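Local coordinates for protein putative protease (Parabacteroides distasonis ATCC 8503, PDB 3KD4) that is of unknown function but is probably an exported protease, with DUF3857 and DUF3858 family regions, at residues R221-S230 with G270-R281; Y340-G351 with I363-Q371. All coordinates share one frame; numbering follows the deposited sequence.

Contact 1 (R221-S230 with G270-R281)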
# COMPACT_ATOMS: atom_id res chain seq x y z
N ARG A 221 14.94 19.53 3.79
CA ARG A 221 14.05 19.70 4.92
C ARG A 221 14.33 18.62 5.97
O ARG A 221 14.32 18.90 7.17
CB ARG A 221 12.58 19.72 4.44
CG ARG A 221 12.29 20.93 3.50
CD ARG A 221 10.93 20.91 2.77
NE ARG A 221 9.93 21.80 3.35
CZ ARG A 221 8.81 21.37 3.91
NH1 ARG A 221 8.59 20.08 3.99
NH2 ARG A 221 7.92 22.20 4.41
N LEU A 222 14.60 17.40 5.50
CA LEU A 222 14.91 16.31 6.44
C LEU A 222 16.16 16.67 7.24
O LEU A 222 16.21 16.40 8.44
CB LEU A 222 15.11 14.99 5.72
CG LEU A 222 13.85 14.33 5.17
CD1 LEU A 222 14.15 12.97 4.59
CD2 LEU A 222 12.79 14.22 6.23
N LYS A 223 17.13 17.29 6.56
CA LYS A 223 18.44 17.60 7.14
C LYS A 223 18.46 18.87 7.97
O LYS A 223 19.45 19.16 8.60
CB LYS A 223 19.52 17.68 6.05
CG LYS A 223 19.88 16.34 5.39
CD LYS A 223 20.59 16.55 4.05
CE LYS A 223 21.51 15.37 3.61
NZ LYS A 223 20.96 13.95 3.47
N GLU A 224 17.36 19.60 8.01
CA GLU A 224 17.28 20.83 8.77
C GLU A 224 17.50 20.67 10.28
O GLU A 224 18.01 21.58 10.87
CB GLU A 224 15.93 21.54 8.56
CG GLU A 224 15.87 22.42 7.31
CD GLU A 224 14.46 22.90 6.99
OE1 GLU A 224 13.55 22.74 7.85
OE2 GLU A 224 14.24 23.41 5.86
N SER A 225 17.10 19.57 10.91
CA SER A 225 17.48 19.39 12.35
C SER A 225 18.92 18.87 12.49
O SER A 225 19.35 18.09 11.69
CB SER A 225 16.52 18.48 13.12
OG SER A 225 16.36 17.25 12.45
N GLN A 226 19.64 19.32 13.52
CA GLN A 226 21.03 18.89 13.75
C GLN A 226 21.15 17.39 14.06
O GLN A 226 22.19 16.79 13.75
CB GLN A 226 21.68 19.69 14.90
N GLY A 227 20.13 16.77 14.70
CA GLY A 227 20.20 15.34 15.02
C GLY A 227 21.43 14.96 15.85
O GLY A 227 21.93 13.85 15.77
N TYR A 228 21.90 15.90 16.65
CA TYR A 228 23.14 15.71 17.42
C TYR A 228 23.08 14.49 18.33
O TYR A 228 23.98 13.66 18.30
CB TYR A 228 23.47 16.96 18.26
CG TYR A 228 24.67 16.69 19.17
CD1 TYR A 228 25.98 16.72 18.66
CD2 TYR A 228 24.49 16.31 20.50
CE1 TYR A 228 27.07 16.44 19.46
CE2 TYR A 228 25.58 16.00 21.31
CZ TYR A 228 26.87 16.08 20.78
OH TYR A 228 27.98 15.80 21.59
N GLU A 229 22.03 14.39 19.13
CA GLU A 229 21.88 13.26 20.02
C GLU A 229 21.77 11.93 19.27
O GLU A 229 22.37 10.93 19.68
CB GLU A 229 20.67 13.44 20.93
CG GLU A 229 20.28 12.11 21.70
CD GLU A 229 19.20 12.30 22.79
OE1 GLU A 229 18.98 13.48 23.20
OE2 GLU A 229 18.57 11.28 23.23
N SER A 230 21.02 11.92 18.18
CA SER A 230 20.80 10.72 17.40
C SER A 230 22.14 10.22 16.84
O SER A 230 22.43 9.02 16.88
CB SER A 230 19.77 10.99 16.31
OG SER A 230 18.48 11.33 16.86
N GLY A 270 2.75 18.64 6.02
CA GLY A 270 3.44 19.56 5.10
C GLY A 270 4.72 19.00 4.50
O GLY A 270 5.64 19.76 4.16
N TYR A 271 4.78 17.68 4.35
CA TYR A 271 5.98 17.01 3.85
C TYR A 271 7.24 17.32 4.68
O TYR A 271 8.32 17.51 4.13
CB TYR A 271 6.21 17.34 2.35
CG TYR A 271 5.06 16.92 1.50
CD1 TYR A 271 4.98 15.62 1.02
CD2 TYR A 271 4.00 17.78 1.26
CE1 TYR A 271 3.92 15.21 0.26
CE2 TYR A 271 2.92 17.38 0.48
CZ TYR A 271 2.87 16.09 0.01
OH TYR A 271 1.83 15.68 -0.76
N THR A 272 7.11 17.30 6.01
CA THR A 272 8.37 17.33 6.76
C THR A 272 8.25 16.49 8.02
O THR A 272 7.37 15.60 8.10
CB THR A 272 8.93 18.78 6.99
OG1 THR A 272 10.28 18.74 7.57
CG2 THR A 272 7.98 19.58 7.86
N VAL A 273 9.23 16.66 8.89
CA VAL A 273 9.47 15.78 10.02
C VAL A 273 9.60 16.63 11.23
O VAL A 273 9.93 17.81 11.12
CB VAL A 273 10.77 14.97 9.82
CG1 VAL A 273 10.55 13.87 8.75
CG2 VAL A 273 12.02 15.88 9.49
N ARG A 274 9.33 16.06 12.41
CA ARG A 274 9.73 16.72 13.63
C ARG A 274 11.24 16.71 13.68
O ARG A 274 11.92 15.95 12.98
CB ARG A 274 9.19 16.02 14.87
CG ARG A 274 7.69 16.19 15.04
CD ARG A 274 7.20 15.30 16.17
NE ARG A 274 7.23 13.90 15.77
CZ ARG A 274 7.34 12.87 16.59
NH1 ARG A 274 7.39 13.01 17.91
NH2 ARG A 274 7.38 11.65 16.07
N ASP A 275 11.77 17.56 14.53
CA ASP A 275 13.17 17.53 14.82
C ASP A 275 13.60 16.09 15.15
O ASP A 275 12.97 15.45 15.98
CB ASP A 275 13.39 18.43 16.02
CG ASP A 275 14.76 18.38 16.49
OD1 ASP A 275 15.57 19.10 15.89
OD2 ASP A 275 15.03 17.61 17.43
N ILE A 276 14.66 15.59 14.52
CA ILE A 276 14.94 14.16 14.57
C ILE A 276 15.28 13.64 15.99
O ILE A 276 14.92 12.51 16.34
CB ILE A 276 15.99 13.78 13.52
CG1 ILE A 276 15.35 13.81 12.15
CG2 ILE A 276 16.42 12.33 13.63
CD1 ILE A 276 14.35 12.64 11.92
N ASP A 277 15.96 14.45 16.79
CA ASP A 277 16.20 14.10 18.20
C ASP A 277 14.90 13.99 19.01
O ASP A 277 14.80 13.21 19.93
CB ASP A 277 17.16 15.09 18.88
CG ASP A 277 18.60 14.93 18.43
OD1 ASP A 277 18.94 13.98 17.66
OD2 ASP A 277 19.41 15.79 18.84
N THR A 278 13.90 14.79 18.66
CA THR A 278 12.60 14.74 19.30
C THR A 278 11.86 13.45 18.91
O THR A 278 11.20 12.85 19.74
CB THR A 278 11.76 15.93 18.85
OG1 THR A 278 12.42 17.12 19.24
CG2 THR A 278 10.37 15.91 19.45
N VAL A 279 11.98 13.05 17.64
CA VAL A 279 11.43 11.77 17.18
C VAL A 279 12.00 10.68 18.05
O VAL A 279 11.26 9.93 18.68
CB VAL A 279 11.75 11.46 15.68
CG1 VAL A 279 11.26 10.07 15.32
CG2 VAL A 279 11.12 12.49 14.79
N LEU A 280 13.32 10.63 18.08
CA LEU A 280 14.08 9.64 18.87
C LEU A 280 13.52 9.57 20.30
O LEU A 280 13.04 8.52 20.72
CB LEU A 280 15.58 9.98 18.82
CG LEU A 280 16.58 9.10 19.61
CD1 LEU A 280 16.69 7.68 19.02
CD2 LEU A 280 17.95 9.76 19.67
N ARG A 281 13.47 10.69 21.01
CA ARG A 281 12.93 10.69 22.39
C ARG A 281 11.45 10.33 22.54
O ARG A 281 11.07 9.80 23.58
CB ARG A 281 13.20 12.04 23.07
CG ARG A 281 14.68 12.24 23.39
CD ARG A 281 14.94 13.54 24.15
NE ARG A 281 14.71 14.72 23.30
CZ ARG A 281 15.65 15.41 22.65
NH1 ARG A 281 16.94 15.08 22.70
NH2 ARG A 281 15.29 16.46 21.92
O HOH W 1 17.81 17.09 15.91
O HOH W 2 20.02 18.34 17.49

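Contact 2 (Y340-G351 with I363-Q371)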
# COMPACT_ATOMS: atom_id res chain seq x y z
N TYR A 340 18.75 -3.05 1.75
CA TYR A 340 17.61 -2.15 1.90
C TYR A 340 16.83 -2.44 3.17
O TYR A 340 16.56 -3.59 3.47
CB TYR A 340 16.71 -2.25 0.68
CG TYR A 340 17.49 -2.04 -0.60
CD1 TYR A 340 18.14 -0.83 -0.84
CD2 TYR A 340 17.62 -3.05 -1.56
CE1 TYR A 340 18.88 -0.60 -2.01
CE2 TYR A 340 18.35 -2.83 -2.75
CZ TYR A 340 18.98 -1.60 -2.95
OH TYR A 340 19.74 -1.39 -4.04
N LEU A 341 16.50 -1.37 3.91
CA LEU A 341 15.73 -1.49 5.14
C LEU A 341 14.37 -0.83 4.91
O LEU A 341 14.29 0.35 4.55
CB LEU A 341 16.47 -0.83 6.31
CG LEU A 341 17.98 -1.03 6.40
CD1 LEU A 341 18.50 -0.59 7.76
CD2 LEU A 341 18.37 -2.48 6.13
N SER A 342 13.31 -1.62 5.11
CA SER A 342 11.91 -1.22 4.91
C SER A 342 11.00 -2.24 5.61
O SER A 342 11.44 -3.34 6.00
CB SER A 342 11.54 -1.15 3.42
OG SER A 342 11.94 -2.33 2.75
N ALA A 343 9.73 -1.89 5.74
CA ALA A 343 8.79 -2.72 6.48
C ALA A 343 8.65 -4.04 5.72
O ALA A 343 8.72 -5.10 6.32
CB ALA A 343 7.43 -1.99 6.61
N SER A 344 8.55 -3.95 4.40
CA SER A 344 8.55 -5.11 3.54
C SER A 344 9.74 -5.05 2.57
O SER A 344 10.09 -3.98 2.09
CB SER A 344 7.24 -5.14 2.76
OG SER A 344 7.30 -6.22 1.84
N PRO A 345 10.35 -6.20 2.26
CA PRO A 345 11.59 -6.12 1.44
C PRO A 345 11.35 -5.51 0.07
O PRO A 345 10.41 -5.92 -0.62
CB PRO A 345 12.01 -7.58 1.28
CG PRO A 345 11.43 -8.27 2.48
CD PRO A 345 10.13 -7.56 2.79
N LEU A 346 12.20 -4.55 -0.32
CA LEU A 346 12.07 -3.96 -1.66
C LEU A 346 12.19 -4.99 -2.75
O LEU A 346 11.57 -4.86 -3.80
CB LEU A 346 13.10 -2.85 -1.90
CG LEU A 346 12.92 -1.54 -1.17
CD1 LEU A 346 14.05 -0.58 -1.62
CD2 LEU A 346 11.57 -0.90 -1.43
N THR A 347 12.96 -6.05 -2.49
CA THR A 347 13.16 -7.11 -3.47
C THR A 347 11.93 -8.04 -3.65
O THR A 347 11.93 -8.90 -4.54
CB THR A 347 14.42 -7.93 -3.11
OG1 THR A 347 14.27 -8.46 -1.78
CG2 THR A 347 15.69 -7.03 -3.20
N ASN A 348 10.88 -7.86 -2.85
CA ASN A 348 9.64 -8.60 -3.09
C ASN A 348 8.97 -8.15 -4.37
O ASN A 348 8.56 -8.96 -5.19
CB ASN A 348 8.65 -8.49 -1.91
CG ASN A 348 9.05 -9.34 -0.75
OD1 ASN A 348 10.14 -9.91 -0.70
ND2 ASN A 348 8.16 -9.45 0.21
N ARG A 349 8.84 -6.85 -4.55
CA ARG A 349 8.22 -6.33 -5.76
C ARG A 349 9.25 -5.98 -6.83
O ARG A 349 8.94 -5.87 -8.01
CB ARG A 349 7.34 -5.12 -5.42
CG ARG A 349 6.14 -5.45 -4.49
CD ARG A 349 5.39 -4.18 -4.08
NE ARG A 349 5.03 -3.40 -5.26
CZ ARG A 349 4.03 -3.71 -6.09
NH1 ARG A 349 3.25 -4.76 -5.86
NH2 ARG A 349 3.79 -2.96 -7.16
N GLY A 350 10.50 -5.78 -6.42
CA GLY A 350 11.57 -5.52 -7.35
C GLY A 350 11.25 -4.43 -8.34
O GLY A 350 10.83 -3.33 -7.97
N GLY A 351 11.44 -4.77 -9.62
CA GLY A 351 11.20 -3.87 -10.72
C GLY A 351 9.74 -3.56 -11.06
O GLY A 351 9.49 -2.81 -12.00
N ILE A 363 17.28 3.34 -8.89
CA ILE A 363 17.91 2.07 -8.49
C ILE A 363 17.15 0.90 -9.09
O ILE A 363 15.96 0.74 -8.86
CB ILE A 363 17.96 1.92 -6.99
CG1 ILE A 363 18.64 3.13 -6.37
CG2 ILE A 363 18.69 0.60 -6.61
CD1 ILE A 363 18.73 3.08 -4.86
N GLU A 364 17.83 0.08 -9.86
CA GLU A 364 17.23 -1.10 -10.47
C GLU A 364 17.20 -2.23 -9.43
O GLU A 364 18.13 -3.04 -9.36
CB GLU A 364 18.07 -1.48 -11.70
CG GLU A 364 17.60 -2.68 -12.47
CD GLU A 364 18.54 -3.01 -13.63
OE1 GLU A 364 19.22 -2.09 -14.16
OE2 GLU A 364 18.61 -4.20 -13.99
N ILE A 365 16.15 -2.27 -8.61
CA ILE A 365 16.05 -3.22 -7.50
C ILE A 365 15.79 -4.60 -8.12
O ILE A 365 14.95 -4.73 -8.99
CB ILE A 365 14.89 -2.93 -6.52
CG1 ILE A 365 15.00 -1.49 -5.93
CG2 ILE A 365 14.86 -3.97 -5.36
CD1 ILE A 365 16.15 -1.33 -5.00
N GLU A 366 16.55 -5.60 -7.69
CA GLU A 366 16.33 -6.97 -8.16
C GLU A 366 15.08 -7.57 -7.50
O GLU A 366 14.63 -7.09 -6.43
CB GLU A 366 17.54 -7.86 -7.89
CG GLU A 366 17.75 -8.16 -6.42
CD GLU A 366 19.07 -8.91 -6.13
OE1 GLU A 366 19.82 -9.27 -7.08
OE2 GLU A 366 19.37 -9.10 -4.93
N THR A 367 14.51 -8.56 -8.16
CA THR A 367 13.33 -9.26 -7.68
C THR A 367 13.84 -10.58 -7.12
O THR A 367 14.44 -11.35 -7.84
CB THR A 367 12.33 -9.50 -8.81
OG1 THR A 367 11.97 -8.23 -9.42
CG2 THR A 367 11.08 -10.18 -8.26
N THR A 368 13.69 -10.79 -5.81
CA THR A 368 14.27 -11.93 -5.11
C THR A 368 13.14 -12.75 -4.48
O THR A 368 12.32 -12.19 -3.76
CB THR A 368 15.22 -11.48 -3.96
OG1 THR A 368 16.25 -10.64 -4.47
CG2 THR A 368 15.87 -12.66 -3.27
N PRO A 369 13.08 -14.07 -4.75
CA PRO A 369 12.11 -14.91 -4.05
C PRO A 369 12.29 -14.96 -2.55
O PRO A 369 13.41 -15.01 -2.06
CB PRO A 369 12.36 -16.31 -4.63
CG PRO A 369 13.09 -16.08 -5.89
CD PRO A 369 13.86 -14.82 -5.74
N ILE A 370 11.19 -14.96 -1.81
CA ILE A 370 11.23 -15.29 -0.40
C ILE A 370 11.46 -16.79 -0.33
O ILE A 370 10.90 -17.56 -1.14
CB ILE A 370 9.91 -14.94 0.30
CG1 ILE A 370 9.73 -13.42 0.38
CG2 ILE A 370 9.83 -15.56 1.72
CD1 ILE A 370 10.80 -12.71 1.23
N GLN A 371 12.30 -17.19 0.60
CA GLN A 371 12.68 -18.59 0.75
C GLN A 371 12.12 -19.08 2.05
O GLN A 371 12.46 -18.51 3.08
CB GLN A 371 14.19 -18.73 0.83
CG GLN A 371 14.93 -18.36 -0.42
CD GLN A 371 14.80 -19.39 -1.52
OE1 GLN A 371 14.35 -20.53 -1.30
NE2 GLN A 371 15.21 -19.00 -2.71
O HOH W 3 12.55 -10.52 -1.61
O HOH W 4 9.91 -11.54 -5.14
O HOH W 5 9.73 -7.54 -10.85
O HOH W 6 13.67 -6.56 -10.73

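Contact 1 (R221-S230 with G270-R281)
Asp277 meets the start of helix 228-238 with both carboxylate oxygens. Asp277 OD2 accepts from Glu229 N at 3.0 Å on the syn side, 32° out of the carboxylate plane. Asp277 OD1 takes two donors from one residue: Ser230 OG comes in at 2.8 Å on the anti side, whereas Ser230 N lies well above the plane. With OG anti to its own carbonyl carbon (chi1 -63°), the Ser230 hydroxyl stays beside its backbone N, which lets both donors converge on OD1. Gly227 is the N-cap of this helix, and one water links Tyr228 N to Asp277 OD2.

Ser225 OG accepts from Ile276 N at 3.2 Å along a nearly straight N-H line, at the start of helix 276-282, where Asp275 is the N-cap. A second water joins Gly227 N to Asp275 OD1.

At the outer flank Glu229 reaches out in an extended chain and Glu229 OE1 forms a salt bridge with Arg281 NH1 (2.6 Å), at the guanidinium edge, the two planes 55° apart. At the other end Leu222 CD2 presses on Val273 CG1 at 3.4 Å, a tight fit, the side chains crossing at about a right angle. Amide donors at two helix starts thus find side-chain oxygens across the contact, and the N-terminal end of helix 228-238 would probably stabilise the negative charge on Asp277.

Contact 2 (Y340-G351 with I363-Q371)
A short, weakly bonded helical turn at about 346-349, following edge strand 337-341 of the antiparallel sheet, packs against the connection that runs from strand 362-363 into strand 370-380. Thr368 N donates to Thr347 O at 2.9 Å with an N-H...O angle of 170°, the one direct hydrogen bond between the segments. Around it, Thr347 CA makes a CA-H...O contact with Glu366 O at 3.3 Å, and the side chains of Thr347 and Thr368 lie alongside each other, pointing the same way.

Ile365 fills the apolar side. Ile365 CD1 sits over one face of the Tyr340 ring, 3.5 Å from Tyr340 CE2, while Ile365 CG2, anti to the backbone N, turns to Leu346 CB at 4.0 Å. The phenol end of Tyr340 slides past Ile363, with Tyr340 OH 3.4 Å from Ile363 CG2.

Gly350, with positive phi (50°) just after the helical turn and no side chain, brings its CA to 3.4 Å from Thr367 OG1, so the two backbones come close. Waters fill in the polar edge: one accepts a hydrogen bond from Thr347 OG1 and donates to Asn348 OD1 and Thr368 O, and another donates to Ile365 O while sitting 2.7 Å from Thr367 OG1. Arg349 turns away to salt bridges with Asp353 and Glu418. Hydrophobic at one end and water-bridged at the other, this is the connection between the five-stranded antiparallel sheet and strand 370-380 of the mixed sheet, packed on helical turn 346-349.

In the fold
From the N terminus, the chain first forms the eight-stranded mixed sheet and then enters the helical region where contact 1 lies. There 221-230, the turn between helices 211-222 and 228-238, is met by 270-281 after an excursion of 39 residues, mostly helical. Contact 2 opens only after contact 1 has closed, so the two are in series and neither nest nor cross. It closes a short loop of 11 residues holding strand 353-357, and joins edge strand 337-341 of the five-stranded antiparallel sheet, with the turn after it, to the lead-in of strand 370-380 in the next, mixed sheet. The centres of contacts 1 and 2 lie about 27 Å apart and their nearest atoms about 13 Å; helix 287-300 packs on Leu222 and Leu341.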